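Local coordinates for protein transcription initiation factor IIB (Methanocaldococcus vulcanius, PDB 5O9I) that contains a mini-intein of the HINT fold, which probably cuts itself out of the host transcription factor by protein splicing and joins the flanking segments, at residues Ile13-Gly18 with Asp52-Ala57; Ala48-Val53 with Met67-Val72; Val84-Lys89 with Ile155-Lys160. All coordinates share one frame; numbering follows the deposited sequence.

Contact 1. Residues Ile13-Gly18 with Asp52-Ala57; sequences IIKEKG and DVEVIA
Strands within I13-G18 and D52-A57 pair antiparallel at the heart of a four-stranded sheet of the HINT fold, with K15 facing E54 and E16 facing V53. The two strands run at 149° to each other. K15 and E54 form a hydrogen-bonded pair: K15 N reaches E54 O at 2.9 Å, and E54 N returns to K15 O at 3.0 Å along a more bent path. On the same face their side chains lie alongside each other and point the same way. K15 leaves with CG anti to the backbone N (chi1 -161°) and then bends repeatedly, bringing NZ to E54 OE1 at 3.4 Å, a salt bridge whose hydrogen bond is weak. E16 and V53 project to the other face, where the CG of E16 rests on CG2 of V53 at 3.8 Å. At the I13 end of the pairing, CD1 of I56 is set against CB of I13 at 3.7 Å and also meets its CG2. Beyond E16, the N-H of K17 is held by D52 O at 2.8 Å; the extended K17 side chain passes D52 obliquely, and NZ and OD2 make a long ion pair at 3.8 Å. Strand 11-16 is flanked on its far side by strand 19-24, where I14 bonds to K21, and strand 53-58 by strand 64-68, whose F66 touches I13, K15 and I56.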
ATOM      1  N   ILE A  13       3.339   7.200  -5.288  1.00 62.80           N
ATOM      2  CA  ILE A  13       4.376   7.793  -6.074  1.00 63.61           C
ATOM      3  C   ILE A  13       4.795   6.690  -7.013  1.00 64.64           C
ATOM      4  O   ILE A  13       5.161   5.611  -6.566  1.00 61.88           O
ATOM      5  CB  ILE A  13       5.516   8.236  -5.168  1.00 59.46           C
ATOM      6  CG1 ILE A  13       4.952   9.204  -4.090  1.00 58.34           C
ATOM      7  CG2 ILE A  13       6.570   8.828  -6.045  1.00 61.02           C
ATOM      8  CD1 ILE A  13       5.907   9.710  -3.033  1.00 56.32           C
ATOM      9  N   ILE A  14       4.751   6.950  -8.304  1.00 68.19           N
ATOM     10  CA  ILE A  14       5.255   5.973  -9.248  1.00 70.39           C
ATOM     11  C   ILE A  14       6.275   6.598 -10.148  1.00 72.49           C
ATOM     12  O   ILE A  14       6.345   7.825 -10.250  1.00 75.41           O
ATOM     13  CB  ILE A  14       4.126   5.388 -10.063  1.00 74.01           C
ATOM     14  CG1 ILE A  14       3.591   6.427 -11.041  1.00 78.96           C
ATOM     15  CG2 ILE A  14       3.013   4.840  -9.149  1.00 72.62           C
ATOM     16  CD1 ILE A  14       2.433   5.928 -11.912  1.00 82.71           C
ATOM     17  N   LYS A  15       7.065   5.758 -10.786  1.00 74.47           N
ATOM     18  CA  LYS A  15       7.812   6.153 -11.970  1.00 80.63           C
ATOM     19  C   LYS A  15       7.331   5.400 -13.256  1.00 85.83           C
ATOM     20  O   LYS A  15       7.420   4.171 -13.350  1.00 84.25           O
ATOM     21  CB  LYS A  15       9.240   5.849 -11.708  1.00 82.21           C
ATOM     22  CG  LYS A  15      10.193   6.584 -12.597  1.00 88.05           C
ATOM     23  CD  LYS A  15      11.393   7.072 -11.772  1.00 89.09           C
ATOM     24  CE  LYS A  15      12.252   5.951 -11.245  1.00 93.51           C
ATOM     25  NZ  LYS A  15      13.058   5.374 -12.367  1.00100.92           N
ATOM     26  N   GLU A  16       6.799   6.155 -14.219  1.00 90.31           N
ATOM     27  CA  GLU A  16       6.258   5.613 -15.477  1.00 93.90           C
ATOM     28  C   GLU A  16       7.102   6.017 -16.669  1.00 97.66           C
ATOM     29  O   GLU A  16       7.191   7.185 -16.989  1.00 99.77           O
ATOM     30  CB  GLU A  16       4.828   6.082 -15.676  1.00 95.09           C
ATOM     31  CG  GLU A  16       4.094   5.253 -16.705  1.00100.94           C
ATOM     32  CD  GLU A  16       2.743   5.797 -17.074  1.00104.62           C
ATOM     33  OE1 GLU A  16       2.144   6.442 -16.185  1.00102.72           O
ATOM     34  OE2 GLU A  16       2.293   5.560 -18.236  1.00106.98           O
ATOM     35  N   LYS A  17       7.705   5.029 -17.333  1.00103.72           N
ATOM     36  CA  LYS A  17       8.685   5.248 -18.426  1.00108.16           C
ATOM     37  C   LYS A  17       9.767   6.256 -18.041  1.00107.60           C
ATOM     38  O   LYS A  17      10.306   6.967 -18.895  1.00113.30           O
ATOM     39  CB  LYS A  17       8.016   5.629 -19.778  1.00110.30           C
ATOM     40  CG  LYS A  17       6.594   5.106 -19.970  1.00111.99           C
ATOM     41  CD  LYS A  17       6.077   5.188 -21.412  1.00115.18           C
ATOM     42  CE  LYS A  17       4.858   4.299 -21.620  1.00116.91           C
ATOM     43  NZ  LYS A  17       4.663   3.891 -23.054  1.00122.72           N
ATOM     44  N   GLY A  18      10.091   6.286 -16.752  1.00105.65           N
ATOM     45  CA  GLY A  18      11.161   7.127 -16.230  1.00105.21           C
ATOM     46  C   GLY A  18      10.766   8.435 -15.577  1.00101.77           C
ATOM     47  O   GLY A  18      11.623   9.145 -15.115  1.00 98.57           O
ATOM     48  N   ASP A  52       6.667  -0.771 -17.580  1.00106.35           N
ATOM     49  CA  ASP A  52       7.157   0.607 -17.543  1.00109.81           C
ATOM     50  C   ASP A  52       6.790   1.375 -16.221  1.00104.74           C
ATOM     51  O   ASP A  52       6.731   2.598 -16.220  1.00109.01           O
ATOM     52  CB  ASP A  52       6.672   1.419 -18.795  1.00113.99           C
ATOM     53  CG  ASP A  52       7.030   0.767 -20.142  1.00121.49           C
ATOM     54  OD1 ASP A  52       7.956  -0.069 -20.175  1.00125.66           O
ATOM     55  OD2 ASP A  52       6.377   1.103 -21.168  1.00123.22           O
ATOM     56  N   VAL A  53       6.481   0.673 -15.137  1.00 97.12           N
ATOM     57  CA  VAL A  53       5.921   1.300 -13.959  1.00 92.37           C
ATOM     58  C   VAL A  53       6.595   0.770 -12.699  1.00 87.53           C
ATOM     59  O   VAL A  53       6.734  -0.424 -12.514  1.00 86.08           O
ATOM     60  CB  VAL A  53       4.400   1.049 -13.878  1.00 92.12           C
ATOM     61  CG1 VAL A  53       3.847   1.413 -12.481  1.00 88.69           C
ATOM     62  CG2 VAL A  53       3.693   1.853 -14.960  1.00 93.51           C
ATOM     63  N   GLU A  54       6.999   1.662 -11.819  1.00 86.13           N
ATOM     64  CA  GLU A  54       7.663   1.270 -10.600  1.00 81.28           C
ATOM     65  C   GLU A  54       7.138   2.009  -9.432  1.00 77.38           C
ATOM     66  O   GLU A  54       6.648   3.111  -9.563  1.00 77.66           O
ATOM     67  CB  GLU A  54       9.137   1.573 -10.679  1.00 82.94           C
ATOM     68  CG  GLU A  54       9.840   0.820 -11.775  1.00 87.82           C
ATOM     69  CD  GLU A  54      11.277   1.213 -11.851  1.00 90.23           C
ATOM     70  OE1 GLU A  54      11.545   2.281 -12.440  1.00 94.74           O
ATOM     71  OE2 GLU A  54      12.122   0.469 -11.316  1.00 91.49           O
ATOM     72  N   VAL A  55       7.346   1.415  -8.264  1.00 71.81           N
ATOM     73  CA  VAL A  55       6.818   1.903  -7.035  1.00 65.16           C
ATOM     74  C   VAL A  55       7.908   1.861  -5.983  1.00 60.35           C
ATOM     75  O   VAL A  55       8.865   1.130  -6.119  1.00 59.42           O
ATOM     76  CB  VAL A  55       5.580   1.034  -6.749  1.00 67.08           C
ATOM     77  CG1 VAL A  55       5.722   0.070  -5.608  1.00 65.75           C
ATOM     78  CG2 VAL A  55       4.344   1.905  -6.668  1.00 69.87           C
ATOM     79  N   ILE A  56       7.755   2.647  -4.944  1.00 55.67           N
ATOM     80  CA  ILE A  56       8.705   2.637  -3.841  1.00 54.06           C
ATOM     81  C   ILE A  56       8.416   1.514  -2.832  1.00 50.15           C
ATOM     82  O   ILE A  56       7.300   1.398  -2.303  1.00 46.16           O
ATOM     83  CB  ILE A  56       8.704   4.016  -3.102  1.00 55.15           C
ATOM     84  CG1 ILE A  56       9.057   5.141  -4.077  1.00 57.34           C
ATOM     85  CG2 ILE A  56       9.761   4.076  -2.039  1.00 52.84           C
ATOM     86  CD1 ILE A  56       8.411   6.435  -3.657  1.00 58.09           C
ATOM     87  N   ALA A  57       9.460   0.702  -2.597  1.00 49.71           N
ATOM     88  CA  ALA A  57       9.410  -0.456  -1.703  1.00 48.71           C
ATOM     89  C   ALA A  57      10.663  -0.507  -0.928  1.00 47.45           C
ATOM     90  O   ALA A  57      11.675  -0.032  -1.381  1.00 47.10           O
ATOM     91  CB  ALA A  57       9.305  -1.709  -2.490  1.00 49.99           C
TER

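Contact 2. Residues Ala48-Val53 with Met67-Val72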
ATOM      1  N   ALA A  48      -4.410  -7.474 -14.316  1.00109.40           N
ATOM      2  CA  ALA A  48      -3.760  -7.113 -15.568  1.00109.43           C
ATOM      3  C   ALA A  48      -2.282  -6.896 -15.393  1.00105.86           C
ATOM      4  O   ALA A  48      -1.829  -6.384 -14.375  1.00103.68           O
ATOM      5  CB  ALA A  48      -4.402  -5.864 -16.185  1.00112.20           C
ATOM      6  N   ARG A  49      -1.521  -7.293 -16.399  1.00108.48           N
ATOM      7  CA  ARG A  49      -0.091  -7.152 -16.379  1.00106.74           C
ATOM      8  C   ARG A  49       0.199  -5.714 -16.718  1.00105.49           C
ATOM      9  O   ARG A  49      -0.523  -5.135 -17.492  1.00104.90           O
ATOM     10  CB  ARG A  49       0.566  -8.102 -17.377  1.00110.04           C
ATOM     11  CG  ARG A  49       1.983  -8.433 -16.981  1.00112.41           C
ATOM     12  CD  ARG A  49       2.765  -9.060 -18.115  1.00116.54           C
ATOM     13  NE  ARG A  49       2.924  -8.183 -19.277  1.00119.80           N
ATOM     14  CZ  ARG A  49       3.770  -7.154 -19.375  1.00120.06           C
ATOM     15  NH1 ARG A  49       4.581  -6.806 -18.375  1.00117.04           N
ATOM     16  NH2 ARG A  49       3.814  -6.458 -20.505  1.00124.23           N
ATOM     17  N   CYS A  50       1.225  -5.131 -16.096  1.00105.10           N
ATOM     18  CA  CYS A  50       1.674  -3.773 -16.449  1.00104.49           C
ATOM     19  C   CYS A  50       3.177  -3.710 -16.576  1.00102.97           C
ATOM     20  O   CYS A  50       3.902  -4.588 -16.142  1.00 98.56           O
ATOM     21  CB  CYS A  50       1.144  -2.716 -15.474  1.00102.21           C
ATOM     22  SG  CYS A  50       1.479  -2.995 -13.732  1.00 95.72           S
ATOM     23  N   LYS A  51       3.615  -2.660 -17.246  1.00104.91           N
ATOM     24  CA  LYS A  51       4.991  -2.512 -17.718  1.00107.38           C
ATOM     25  C   LYS A  51       5.372  -1.053 -17.542  1.00105.93           C
ATOM     26  O   LYS A  51       4.500  -0.199 -17.471  1.00106.73           O
ATOM     27  CB  LYS A  51       4.989  -2.872 -19.205  1.00113.14           C
ATOM     28  CG  LYS A  51       6.339  -3.008 -19.931  1.00114.99           C
ATOM     29  CD  LYS A  51       6.187  -2.767 -21.432  1.00117.09           C
ATOM     30  CE  LYS A  51       6.366  -4.032 -22.279  1.00119.24           C
ATOM     31  NZ  LYS A  51       5.831  -3.846 -23.655  1.00123.79           N
ATOM     32  N   ASP A  52       6.667  -0.771 -17.580  1.00106.35           N
ATOM     33  CA  ASP A  52       7.157   0.607 -17.543  1.00109.81           C
ATOM     34  C   ASP A  52       6.790   1.375 -16.221  1.00104.74           C
ATOM     35  O   ASP A  52       6.731   2.598 -16.220  1.00109.01           O
ATOM     36  CB  ASP A  52       6.672   1.419 -18.795  1.00113.99           C
ATOM     37  CG  ASP A  52       7.030   0.767 -20.142  1.00121.49           C
ATOM     38  OD1 ASP A  52       7.956  -0.069 -20.175  1.00125.66           O
ATOM     39  OD2 ASP A  52       6.377   1.103 -21.168  1.00123.22           O
ATOM     40  N   VAL A  53       6.481   0.673 -15.137  1.00 97.12           N
ATOM     41  CA  VAL A  53       5.921   1.300 -13.959  1.00 92.37           C
ATOM     42  C   VAL A  53       6.595   0.770 -12.699  1.00 87.53           C
ATOM     43  O   VAL A  53       6.734  -0.424 -12.514  1.00 86.08           O
ATOM     44  CB  VAL A  53       4.400   1.049 -13.878  1.00 92.12           C
ATOM     45  CG1 VAL A  53       3.847   1.413 -12.481  1.00 88.69           C
ATOM     46  CG2 VAL A  53       3.693   1.853 -14.960  1.00 93.51           C
ATOM     47  N   MET A  67      10.990   0.153  -7.513  1.00 60.02           N
ATOM     48  CA  MET A  67      10.992  -1.226  -7.986  1.00 63.14           C
ATOM     49  C   MET A  67       9.822  -1.527  -8.931  1.00 64.83           C
ATOM     50  O   MET A  67       8.678  -1.045  -8.715  1.00 60.81           O
ATOM     51  CB  MET A  67      10.815  -2.130  -6.803  1.00 63.99           C
ATOM     52  CG  MET A  67      11.893  -1.998  -5.777  1.00 65.29           C
ATOM     53  SD  MET A  67      13.035  -3.229  -6.308  1.00 75.29           S
ATOM     54  CE  MET A  67      13.113  -4.013  -4.707  1.00 78.25           C
ATOM     55  N   PRO A  68      10.049  -2.420  -9.922  1.00 67.66           N
ATOM     56  CA  PRO A  68       8.990  -2.663 -10.924  1.00 69.09           C
ATOM     57  C   PRO A  68       7.758  -3.324 -10.337  1.00 69.64           C
ATOM     58  O   PRO A  68       7.857  -4.120  -9.405  1.00 67.94           O
ATOM     59  CB  PRO A  68       9.647  -3.582 -11.947  1.00 70.63           C
ATOM     60  CG  PRO A  68      11.036  -3.683 -11.592  1.00 70.37           C
ATOM     61  CD  PRO A  68      11.118  -3.404 -10.077  1.00 68.63           C
ATOM     62  N   VAL A  69       6.606  -2.947 -10.880  1.00 73.72           N
ATOM     63  CA  VAL A  69       5.339  -3.591 -10.598  1.00 76.08           C
ATOM     64  C   VAL A  69       5.069  -4.518 -11.755  1.00 80.58           C
ATOM     65  O   VAL A  69       5.054  -4.084 -12.898  1.00 83.79           O
ATOM     66  CB  VAL A  69       4.198  -2.556 -10.539  1.00 76.10           C
ATOM     67  CG1 VAL A  69       2.853  -3.268 -10.343  1.00 78.09           C
ATOM     68  CG2 VAL A  69       4.417  -1.578  -9.403  1.00 73.36           C
ATOM     69  N   SER A  70       4.824  -5.780 -11.462  1.00 84.45           N
ATOM     70  CA  SER A  70       4.551  -6.772 -12.507  1.00 88.64           C
ATOM     71  C   SER A  70       3.116  -6.722 -12.964  1.00 89.11           C
ATOM     72  O   SER A  70       2.837  -6.746 -14.188  1.00 92.68           O
ATOM     73  CB  SER A  70       4.861  -8.163 -11.958  1.00 88.95           C
ATOM     74  OG  SER A  70       4.281  -8.303 -10.666  1.00 87.04           O
ATOM     75  N   GLU A  71       2.205  -6.686 -11.997  1.00 89.20           N
ATOM     76  CA  GLU A  71       0.755  -6.631 -12.301  1.00 93.53           C
ATOM     77  C   GLU A  71      -0.086  -5.907 -11.246  1.00 90.98           C
ATOM     78  O   GLU A  71       0.316  -5.730 -10.114  1.00 86.33           O
ATOM     79  CB  GLU A  71       0.178  -8.049 -12.494  1.00 96.75           C
ATOM     80  CG  GLU A  71       0.800  -9.111 -11.600  1.00 97.95           C
ATOM     81  CD  GLU A  71      -0.158 -10.176 -11.141  1.00100.54           C
ATOM     82  OE1 GLU A  71      -0.904 -10.676 -11.996  1.00103.85           O
ATOM     83  OE2 GLU A  71      -0.160 -10.496  -9.932  1.00100.80           O
ATOM     84  N   VAL A  72      -1.287  -5.516 -11.654  1.00 93.62           N
ATOM     85  CA  VAL A  72      -2.217  -4.757 -10.832  1.00 93.60           C
ATOM     86  C   VAL A  72      -3.541  -5.480 -10.792  1.00 95.44           C
ATOM     87  O   VAL A  72      -3.802  -6.274 -11.650  1.00 98.42           O
ATOM     88  CB  VAL A  72      -2.419  -3.318 -11.378  1.00 95.60           C
ATOM     89  CG1 VAL A  72      -1.114  -2.547 -11.277  1.00 92.34           C
ATOM     90  CG2 VAL A  72      -2.966  -3.294 -12.819  1.00 99.02           C
TER
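The sulfur of C50 sits between two valines, 3.6 Å from CG1 of V72 and 3.7 Å from CG1 of V69. With SG between the backbone N and the carbonyl carbon (chi1 54°), the thiol is placed to meet both methyls, and I32 of helix 25-34 also packs on C50. Further along, CG1 of V53 approaches CG2 of V69 at 4.3 Å, while A48 and V72 share a face that the same helix meets through I29, I32 and I33. Around this core run backbone bonds, all close to straight. A48 and V72 exchange two, forming a hydrogen-bonded antiparallel pair; C50 N then gives its hydrogen to S70 O at 3.0 Å, and V69 N to V53 O at 3.0 Å. At the polar edge, the CG of R49 lies 3.4 Å from S70 O, and CB of E71 abuts A48 O at 3.2 Å, while E71 OE2 turns off to bond T176 OG1. The chemistry is thus divided: main-chain bonds set the pairing of two segments that each pass from one sheet to another, A48, C50 and V72 pack toward helix 25-34, and with the E71 carboxylate engaged by T176 the contact rests on backbone bonds and apolar side chains and not on charge.

Contact 3. Residues Val84-Lys89 with Ile155-Lys160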
ATOM      1  N   VAL A  84      -5.877   6.016  11.497  1.00 97.11           N
ATOM      2  CA  VAL A  84      -5.242   7.261  11.866  1.00 96.40           C
ATOM      3  C   VAL A  84      -4.121   7.005  12.865  1.00 94.76           C
ATOM      4  O   VAL A  84      -4.309   6.212  13.826  1.00 98.00           O
ATOM      5  CB  VAL A  84      -6.241   8.215  12.542  1.00 99.55           C
ATOM      6  CG1 VAL A  84      -5.654   9.622  12.589  1.00 97.23           C
ATOM      7  CG2 VAL A  84      -7.566   8.196  11.790  1.00100.60           C
ATOM      8  N   VAL A  85      -2.976   7.664  12.636  1.00 87.92           N
ATOM      9  CA  VAL A  85      -1.850   7.609  13.578  1.00 87.28           C
ATOM     10  C   VAL A  85      -1.435   8.980  14.088  1.00 89.35           C
ATOM     11  O   VAL A  85      -1.798  10.034  13.503  1.00 88.16           O
ATOM     12  CB  VAL A  85      -0.583   6.897  12.991  1.00 82.63           C
ATOM     13  CG1 VAL A  85      -0.846   5.396  12.793  1.00 82.60           C
ATOM     14  CG2 VAL A  85      -0.086   7.552  11.706  1.00 79.04           C
ATOM     15  N   GLU A  86      -0.687   8.946  15.198  1.00 93.23           N
ATOM     16  CA  GLU A  86       0.096  10.105  15.709  1.00 94.71           C
ATOM     17  C   GLU A  86       0.497  11.055  14.584  1.00 89.19           C
ATOM     18  O   GLU A  86       1.242  10.676  13.723  1.00 86.42           O
ATOM     19  CB  GLU A  86       1.351   9.577  16.431  1.00 97.53           C
ATOM     20  CG  GLU A  86       1.913  10.432  17.577  1.00101.57           C
ATOM     21  CD  GLU A  86       2.532   9.579  18.680  1.00108.18           C
ATOM     22  OE1 GLU A  86       3.340   8.696  18.316  1.00110.27           O
ATOM     23  OE2 GLU A  86       2.212   9.785  19.884  1.00112.59           O
ATOM     24  N   GLY A  87      -0.026  12.277  14.580  1.00 92.32           N
ATOM     25  CA  GLY A  87       0.194  13.238  13.469  1.00 90.57           C
ATOM     26  C   GLY A  87      -1.014  13.369  12.548  1.00 90.54           C
ATOM     27  O   GLY A  87      -0.999  14.168  11.592  1.00 90.39           O
ATOM     28  N   ASN A  88      -2.054  12.579  12.830  1.00 91.98           N
ATOM     29  CA  ASN A  88      -3.295  12.632  12.083  1.00 96.74           C
ATOM     30  C   ASN A  88      -3.073  12.225  10.610  1.00 96.57           C
ATOM     31  O   ASN A  88      -3.721  12.756   9.698  1.00104.44           O
ATOM     32  CB  ASN A  88      -3.916  14.043  12.220  1.00 99.01           C
ATOM     33  CG  ASN A  88      -5.436  14.032  12.292  1.00101.70           C
ATOM     34  OD1 ASN A  88      -6.084  12.998  12.367  1.00105.50           O
ATOM     35  ND2 ASN A  88      -6.008  15.206  12.261  1.00106.21           N
ATOM     36  N   LYS A  89      -2.145  11.287  10.399  1.00 92.04           N
ATOM     37  CA  LYS A  89      -1.879  10.705   9.081  1.00 87.08           C
ATOM     38  C   LYS A  89      -2.719   9.467   8.953  1.00 86.68           C
ATOM     39  O   LYS A  89      -2.835   8.712   9.920  1.00 88.46           O
ATOM     40  CB  LYS A  89      -0.426  10.282   8.946  1.00 81.48           C
ATOM     41  CG  LYS A  89       0.595  11.393   9.074  1.00 78.59           C
ATOM     42  CD  LYS A  89       1.976  10.785   9.261  1.00 74.62           C
ATOM     43  CE  LYS A  89       3.062  11.583   8.577  1.00 73.48           C
ATOM     44  NZ  LYS A  89       3.362  12.860   9.260  1.00 74.77           N
ATOM     45  N   ILE A 155       9.592   5.483  10.024  1.00 45.69           N
ATOM     46  CA  ILE A 155       9.213   5.976  11.284  1.00 47.37           C
ATOM     47  C   ILE A 155       8.142   5.016  11.840  1.00 51.37           C
ATOM     48  O   ILE A 155       7.433   4.339  11.050  1.00 53.32           O
ATOM     49  CB  ILE A 155       8.670   7.404  11.226  1.00 48.24           C
ATOM     50  CG1 ILE A 155       7.516   7.514  10.247  1.00 48.07           C
ATOM     51  CG2 ILE A 155       9.805   8.338  10.839  1.00 48.71           C
ATOM     52  CD1 ILE A 155       6.862   8.867  10.327  1.00 48.97           C
ATOM     53  N   PHE A 156       8.012   4.997  13.189  1.00 52.25           N
ATOM     54  CA  PHE A 156       7.134   4.121  13.889  1.00 54.92           C
ATOM     55  C   PHE A 156       6.169   4.990  14.686  1.00 61.13           C
ATOM     56  O   PHE A 156       6.593   5.755  15.528  1.00 61.38           O
ATOM     57  CB  PHE A 156       7.980   3.214  14.784  1.00 55.32           C
ATOM     58  CG  PHE A 156       9.117   2.586  14.058  1.00 52.13           C
ATOM     59  CD1 PHE A 156       8.892   1.533  13.197  1.00 51.02           C
ATOM     60  CD2 PHE A 156      10.370   3.128  14.141  1.00 52.30           C
ATOM     61  CE1 PHE A 156       9.907   0.998  12.425  1.00 50.43           C
ATOM     62  CE2 PHE A 156      11.416   2.626  13.374  1.00 52.52           C
ATOM     63  CZ  PHE A 156      11.180   1.537  12.489  1.00 51.31           C
ATOM     64  N   LEU A 157       4.868   4.896  14.400  1.00 64.97           N
ATOM     65  CA  LEU A 157       3.881   5.773  14.971  1.00 68.01           C
ATOM     66  C   LEU A 157       2.761   4.940  15.534  1.00 74.91           C
ATOM     67  O   LEU A 157       2.527   3.812  15.046  1.00 77.38           O
ATOM     68  CB  LEU A 157       3.346   6.732  13.897  1.00 67.48           C
ATOM     69  CG  LEU A 157       4.318   7.826  13.402  1.00 65.90           C
ATOM     70  CD1 LEU A 157       3.628   8.771  12.444  1.00 63.95           C
ATOM     71  CD2 LEU A 157       4.987   8.636  14.528  1.00 67.10           C
ATOM     72  N   LYS A 158       2.042   5.494  16.514  1.00 80.72           N
ATOM     73  CA  LYS A 158       1.035   4.697  17.234  1.00 88.25           C
ATOM     74  C   LYS A 158      -0.305   5.023  16.623  1.00 89.52           C
ATOM     75  O   LYS A 158      -0.513   6.155  16.166  1.00 93.77           O
ATOM     76  CB  LYS A 158       0.993   4.965  18.746  1.00 94.00           C
ATOM     77  CG  LYS A 158       2.212   5.639  19.396  1.00 95.71           C
ATOM     78  CD  LYS A 158       1.876   6.199  20.802  1.00 97.67           C
ATOM     79  CE  LYS A 158       2.487   5.375  21.963  1.00 95.52           C
ATOM     80  NZ  LYS A 158       2.323   3.891  21.796  1.00 92.84           N
ATOM     81  N   ILE A 159      -1.217   4.076  16.711  1.00 93.50           N
ATOM     82  CA  ILE A 159      -2.521   4.236  16.107  1.00 99.18           C
ATOM     83  C   ILE A 159      -3.423   5.066  17.021  1.00106.17           C
ATOM     84  O   ILE A 159      -3.590   4.733  18.186  1.00103.95           O
ATOM     85  CB  ILE A 159      -3.169   2.862  15.856  1.00 99.10           C
ATOM     86  CG1 ILE A 159      -2.285   2.016  14.960  1.00 93.30           C
ATOM     87  CG2 ILE A 159      -4.577   3.040  15.272  1.00104.47           C
ATOM     88  CD1 ILE A 159      -2.295   0.543  15.243  1.00 95.54           C
ATOM     89  N   LYS A 160      -4.010   6.126  16.463  1.00114.29           N
ATOM     90  CA  LYS A 160      -4.833   7.066  17.209  1.00120.49           C
ATOM     91  C   LYS A 160      -6.231   6.466  17.289  1.00129.01           C
ATOM     92  O   LYS A 160      -6.728   6.180  18.379  1.00135.63           O
ATOM     93  CB  LYS A 160      -4.835   8.425  16.504  1.00119.81           C
ATOM     94  CG  LYS A 160      -5.378   9.567  17.353  1.00125.94           C
ATOM     95  CD  LYS A 160      -4.333  10.617  17.715  1.00126.65           C
ATOM     96  CE  LYS A 160      -4.079  11.572  16.542  1.00126.05           C
ATOM     97  NZ  LYS A 160      -2.986  12.568  16.779  1.00122.95           N
TER
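V84 O accepts the backbone N-H of K160 at 2.7 Å with an angle of 155°, and CA of I159 makes an additional CH contact with the same oxygen. The next backbone bond is E86 N to K158 O, 3.0 Å, entering nearly along the C=O axis. These two bonds flank V85 and I159, a non-hydrogen-bonded antiparallel pair whose side chains diverge. V85 sets CG1 anti to its carbonyl carbon (chi1 -68°), which turns CG2 toward CD1 of L157 at 4.0 Å, the two side chains crossing at about a right angle, while CG1 comes within 4.3 Å of CG1 of I159. Putting an alanine at V85 would probably leave L157 CD1 and I159 CG1 without these apolar partners and open a gap at the base of the turn. L157 CD1 also lies 3.3 Å from E86 O, and CD of K89 meets it too, its side chain likewise crossing that of L157 at about a right angle. E86 runs alongside K158 in the same direction: its OE1 touches CG of K158 at 3.4 Å, yet the ammonium end, K158 NZ, stays 6.0 Å from OE1, so the contact is with the aliphatic part and any attraction is only long-range. The turn itself closes through a G1 beta bulge, N88 and K89 lying opposite V85, with V85 N bonding to K89 O; at the backbone angles of G87 a CB would collide with the carbonyl O of E86. Strand 89-93 lies on the outer side of strand 81-85, and strand 154-162 is bordered on its other side by strand 120-124: L157 and I155 make backbone hydrogen bonds to L121 and L123, and I159 to G118 and D119 just before that strand.

From the N terminus, contact 1 opens on strand 11-16, and the chain makes strand 19-24 and helix 25-34 before returning. Contact 2 opens at A48, before contact 1 closes on D52-A57, and itself closes at M67-V72, so the two interlock and share D52 and V53. They meet directly where V55 O and M67 N, 2.7 Å apart, probably hydrogen-bond, continuing the sheet from strand 53-58 into 64-68. Contact 2 spans the passage between that sheet and the one holding strands 46-49 and 71-76. Contact 3 follows in series, closing a long excursion from strand 81-85 to 154-162 in a third sheet, its centre about 26 Å from that of contact 1.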